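Local coordinates for lipoprotein (Burkholderia cenocepacia, PDB 4QHQ) that binds methionine in a cleft between two lobes and probably delivers it, as a membrane-attached lipoprotein, to an ABC transporter for uptake, at residues N110-R113 and A114-L118; Q56-P59 and Y60-S63. All blocks are in the same frame, centred on the assembly; numbering follows the deposited sequence.

Both contacts are local, made between neighbouring turns, and both are largely buried and touch the same methionine. Contact 1 lies within helix 108-120, which packs on strands 101-105 and 168-171 of the five-stranded sheet; contact 2 is the junction where strand 52-57 of the six-stranded sheet runs into helix 58-68. Residues 110-118 offer charge to the ligand carboxylate through Arg113 and, on other faces of the helix, aliphatic packing. Residues 56-63 bring rings to the ligand thioether, with a polar pair, Gln58 and Asp62, on the outer side. The contacts meet through Asn110 OD1 and His57 NE2, 2.9 Å apart, a probable hydrogen bond between the two lobes.

Contact 1. Residues N110-R113 and A114-L118; sequences NENR and ALLLL. With MET (methionine), chain B.
An extended chain carries Arg113 from helix 108-120 to the bound methionine: CG stands opposite the backbone N (chi1 178°), and the chain stays extended from CG to NE. NH1 then donates to MET OXT at 2.8 Å, a bent bond (139° at the hydrogen), with the ligand carboxylate at the edge of the guanidinium. One turn earlier, Asn110 turns its CG to the other side, beside its own backbone N (chi1 -70°), so that OD1 lies in the guanidinium plane and accepts a long, weak bond from NH1 at 3.4 Å. Its ND2 lies 3.5 Å from MET SD and donates to Asp107. A salt bridge from NH2 of Arg113 to Glu191 holds the far side of the guanidinium. Behind these polar ends the helix backbone is regular, Ala114 N bonding to Asn110 O at 2.9 Å and Leu117 N to Arg113 O at 3.0 Å. Away from the ligand, Glu111 and Leu115 run side by side, Glu111 CG reaching Leu115 CD1 at 4.0 Å. Asn112 and Leu116 cross at a slant, with Asn112 ND2 3.6 Å from Leu116 CD1; the amide oxygen of Asn112 is held by Ala137 N. The ligand carboxylate is thus held by a buried cation, and its sulfur is packed beside an amide whose hydrogen bond goes to Asp107. Because a carboxylate of the protein and that of the ligand share the guanidinium, its positive charge is probably well balanced when methionine is bound; the salt bridge and the ligand bond probably fix its rotation, with the weak bond to Asn110 adding little.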
loop_
_atom_site.group_PDB
_atom_site.type_symbol
_atom_site.label_atom_id
_atom_site.label_comp_id
_atom_site.label_asym_id
_atom_site.label_seq_id
_atom_site.Cartn_x
_atom_site.Cartn_y
_atom_site.Cartn_z
ATOM N N ASN A 110 -5.208 -5.297 3.271
ATOM C CA ASN A 110 -5.585 -4.745 1.974
ATOM C C ASN A 110 -6.832 -5.384 1.367
ATOM O O ASN A 110 -7.552 -4.721 0.615
ATOM C CB ASN A 110 -4.404 -4.769 1.013
ATOM C CG ASN A 110 -3.335 -3.786 1.412
ATOM O OD1 ASN A 110 -3.536 -2.562 1.339
ATOM N ND2 ASN A 110 -2.205 -4.308 1.866
ATOM N N GLU A 111 -7.120 -6.634 1.713
ATOM C CA GLU A 111 -8.368 -7.246 1.293
ATOM C C GLU A 111 -9.509 -6.489 1.967
ATOM O O GLU A 111 -10.482 -6.103 1.323
ATOM C CB GLU A 111 -8.443 -8.733 1.655
ATOM C CG GLU A 111 -9.829 -9.278 1.369
ATOM C CD GLU A 111 -9.900 -10.770 1.155
ATOM O OE1 GLU A 111 -8.901 -11.495 1.305
ATOM O OE2 GLU A 111 -11.006 -11.233 0.809
ATOM N N ASN A 112 -9.375 -6.269 3.269
ATOM C CA ASN A 112 -10.357 -5.510 4.020
ATOM C C ASN A 112 -10.562 -4.127 3.413
ATOM O O ASN A 112 -11.698 -3.687 3.193
ATOM C CB ASN A 112 -9.933 -5.398 5.479
ATOM C CG ASN A 112 -10.948 -4.669 6.322
ATOM O OD1 ASN A 112 -12.053 -5.160 6.531
ATOM N ND2 ASN A 112 -10.575 -3.495 6.822
ATOM N N ARG A 113 -9.455 -3.471 3.107
ATOM C CA ARG A 113 -9.469 -2.159 2.495
ATOM C C ARG A 113 -10.231 -2.152 1.169
ATOM O O ARG A 113 -11.059 -1.264 0.907
ATOM C CB ARG A 113 -8.030 -1.735 2.253
ATOM C CG ARG A 113 -7.863 -0.389 1.578
ATOM C CD ARG A 113 -6.389 -0.158 1.355
ATOM N NE ARG A 113 -6.105 1.205 0.937
ATOM C CZ ARG A 113 -4.892 1.645 0.638
ATOM N NH1 ARG A 113 -3.860 0.802 0.682
ATOM N NH2 ARG A 113 -4.707 2.911 0.291
ATOM N N ALA A 114 -9.937 -3.132 0.321
ATOM C CA ALA A 114 -10.611 -3.255 -0.977
ATOM C C ALA A 114 -12.110 -3.480 -0.832
ATOM O O ALA A 114 -12.895 -2.890 -1.564
ATOM C CB ALA A 114 -9.993 -4.385 -1.777
ATOM N N LEU A 115 -12.498 -4.342 0.102
ATOM C CA LEU A 115 -13.907 -4.660 0.285
ATOM C C LEU A 115 -14.658 -3.454 0.843
ATOM O O LEU A 115 -15.823 -3.228 0.502
ATOM C CB LEU A 115 -14.063 -5.882 1.193
ATOM C CG LEU A 115 -13.567 -7.181 0.557
ATOM C CD1 LEU A 115 -13.753 -8.351 1.502
ATOM C CD2 LEU A 115 -14.297 -7.435 -0.754
ATOM N N LEU A 116 -13.987 -2.675 1.689
ATOM C CA LEU A 116 -14.585 -1.447 2.208
ATOM C C LEU A 116 -14.814 -0.436 1.088
ATOM O O LEU A 116 -15.855 0.225 1.050
ATOM C CB LEU A 116 -13.715 -0.825 3.297
ATOM C CG LEU A 116 -13.655 -1.567 4.628
ATOM C CD1 LEU A 116 -12.669 -0.888 5.567
ATOM C CD2 LEU A 116 -15.029 -1.628 5.255
ATOM N N LEU A 117 -13.855 -0.314 0.175
ATOM C CA LEU A 117 -14.024 0.590 -0.957
ATOM C C LEU A 117 -15.207 0.146 -1.805
ATOM O O LEU A 117 -16.047 0.968 -2.195
ATOM C CB LEU A 117 -12.769 0.650 -1.816
ATOM C CG LEU A 117 -12.878 1.547 -3.051
ATOM C CD1 LEU A 117 -13.198 2.989 -2.676
ATOM C CD2 LEU A 117 -11.624 1.481 -3.884
ATOM N N LEU A 118 -15.293 -1.151 -2.084
ATOM C CA LEU A 118 -16.433 -1.671 -2.851
ATOM C C LEU A 118 -17.751 -1.426 -2.125
ATOM O O LEU A 118 -18.774 -1.154 -2.760
ATOM C CB LEU A 118 -16.254 -3.162 -3.161
ATOM C CG LEU A 118 -15.126 -3.541 -4.119
ATOM C CD1 LEU A 118 -15.066 -5.045 -4.313
ATOM C CD2 LEU A 118 -15.267 -2.822 -5.461
HETATM N N MET B . 1.981 1.311 -0.807
HETATM C CA MET B . 0.872 0.405 -0.504
HETATM C C MET B . -0.426 1.169 -0.362
HETATM O O MET B . -0.422 2.245 0.225
HETATM C CB MET B . 1.184 -0.369 0.782
HETATM C CG MET B . 0.102 -1.392 1.177
HETATM S SD MET B . 0.489 -2.232 2.729
HETATM C CE MET B . 1.926 -3.201 2.265
HETATM O OXT MET B . -1.483 0.738 -0.853
#

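Contact 2. Residues Q56-P59 and Y60-S63; sequences QHQP and YLDS. With MET (methionine), chain B.
His57 bonds to Tyr60 across the start of helix 58-68, and Tyr60, followed outward, shows how the turn meets the ligand. Its CB lies 3.5 Å from MET SD and equally near His57 CE1. The ring swings away from the backbone N (chi1 -172°), which lays it beside the thioether: MET CE sits 3.6 Å above one face, offset toward the rim. On one flank CD1 meets Gln56 OE1 at 3.3 Å, in the ring plane; that oxygen accepts a hydrogen bond from Asn42. CD2 stays near the ligand methyl; CE1 lies between Gln56 OE1 and that methyl, and CE2 reaches the methyl more distantly. The His57 ring crosses Tyr60 at about a right angle and has MET SD over its own face. Its ND1 accepts from Tyr60 N at 3.1 Å, tilted 18° from the ring plane. Farther out, Gln58 bends at chi2 and NE2 donates to Asp62 OD1 at 2.9 Å, meeting it from above the carboxylate plane. A histidine N-cap thus closes a strand-to-helix junction, and its ring and that of Tyr60 help form the thioether end of a methionine pocket in a periplasmic-binding-protein fold.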
loop_
_atom_site.group_PDB
_atom_site.type_symbol
_atom_site.label_atom_id
_atom_site.label_comp_id
_atom_site.label_asym_id
_atom_site.label_seq_id
_atom_site.Cartn_x
_atom_site.Cartn_y
_atom_site.Cartn_z
ATOM N N GLN A 56 4.808 -0.021 3.705
ATOM C CA GLN A 56 3.513 -0.449 4.233
ATOM C C GLN A 56 2.763 0.640 4.966
ATOM O O GLN A 56 3.325 1.663 5.338
ATOM C CB GLN A 56 3.724 -1.619 5.197
ATOM C CG GLN A 56 4.250 -1.200 6.567
ATOM C CD GLN A 56 4.903 -2.344 7.308
ATOM O OE1 GLN A 56 4.286 -3.384 7.542
ATOM N NE2 GLN A 56 6.174 -2.156 7.684
ATOM N N HIS A 57 1.467 0.409 5.173
ATOM C CA HIS A 57 0.669 1.256 6.058
ATOM C C HIS A 57 0.508 0.596 7.437
ATOM O O HIS A 57 0.905 -0.553 7.632
ATOM C CB HIS A 57 -0.676 1.624 5.405
ATOM C CG HIS A 57 -1.414 0.464 4.807
ATOM N ND1 HIS A 57 -1.845 -0.608 5.558
ATOM C CD2 HIS A 57 -1.827 0.236 3.539
ATOM C CE1 HIS A 57 -2.487 -1.458 4.769
ATOM N NE2 HIS A 57 -2.505 -0.960 3.540
ATOM N N GLN A 58 -0.031 1.337 8.399
ATOM C CA GLN A 58 -0.182 0.813 9.750
ATOM C C GLN A 58 -1.099 -0.415 9.866
ATOM O O GLN A 58 -0.776 -1.350 10.605
ATOM C CB GLN A 58 -0.582 1.909 10.747
ATOM C CG GLN A 58 -0.482 1.456 12.204
ATOM C CD GLN A 58 0.942 1.310 12.691
ATOM O OE1 GLN A 58 1.746 2.232 12.576
ATOM N NE2 GLN A 58 1.260 0.142 13.241
ATOM N N PRO A 59 -2.232 -0.440 9.139
ATOM C CA PRO A 59 -3.054 -1.657 9.210
ATOM C C PRO A 59 -2.278 -2.891 8.739
ATOM O O PRO A 59 -2.418 -3.962 9.338
ATOM C CB PRO A 59 -4.239 -1.324 8.296
ATOM C CG PRO A 59 -4.398 0.156 8.495
ATOM C CD PRO A 59 -2.968 0.666 8.499
ATOM N N TYR A 60 -1.443 -2.744 7.722
ATOM C CA TYR A 60 -0.631 -3.875 7.279
ATOM C C TYR A 60 0.379 -4.304 8.363
ATOM O O TYR A 60 0.511 -5.495 8.655
ATOM C CB TYR A 60 0.096 -3.553 5.969
ATOM C CG TYR A 60 0.783 -4.749 5.363
ATOM C CD1 TYR A 60 2.105 -5.063 5.677
ATOM C CD2 TYR A 60 0.122 -5.552 4.460
ATOM C CE1 TYR A 60 2.727 -6.167 5.106
ATOM C CE2 TYR A 60 0.732 -6.664 3.889
ATOM C CZ TYR A 60 2.044 -6.964 4.220
ATOM O OH TYR A 60 2.636 -8.063 3.652
ATOM N N LEU A 61 1.082 -3.342 8.952
ATOM C CA LEU A 61 2.043 -3.643 10.010
ATOM C C LEU A 61 1.337 -4.313 11.185
ATOM O O LEU A 61 1.840 -5.281 11.758
ATOM C CB LEU A 61 2.734 -2.361 10.462
ATOM C CG LEU A 61 3.768 -2.491 11.577
ATOM C CD1 LEU A 61 4.779 -3.558 11.215
ATOM C CD2 LEU A 61 4.441 -1.144 11.771
ATOM N N ASP A 62 0.158 -3.807 11.544
ATOM C CA ASP A 62 -0.609 -4.393 12.650
ATOM C C ASP A 62 -0.965 -5.856 12.375
ATOM O O ASP A 62 -0.879 -6.708 13.270
ATOM C CB ASP A 62 -1.903 -3.606 12.897
ATOM C CG ASP A 62 -1.658 -2.267 13.570
ATOM O OD1 ASP A 62 -0.527 -2.031 14.048
ATOM O OD2 ASP A 62 -2.605 -1.452 13.618
ATOM N N SER A 63 -1.368 -6.137 11.140
ATOM C CA SER A 63 -1.692 -7.498 10.726
ATOM C C SER A 63 -0.458 -8.386 10.832
ATOM O O SER A 63 -0.527 -9.504 11.336
ATOM C CB SER A 63 -2.210 -7.488 9.289
ATOM O OG SER A 63 -2.428 -8.805 8.819
HETATM N N MET B . 1.981 1.311 -0.807
HETATM C CA MET B . 0.872 0.405 -0.504
HETATM C C MET B . -0.426 1.169 -0.362
HETATM O O MET B . -0.422 2.245 0.225
HETATM C CB MET B . 1.184 -0.369 0.782
HETATM C CG MET B . 0.102 -1.392 1.177
HETATM S SD MET B . 0.489 -2.232 2.729
HETATM C CE MET B . 1.926 -3.201 2.265
HETATM O OXT MET B . -1.483 0.738 -0.853
#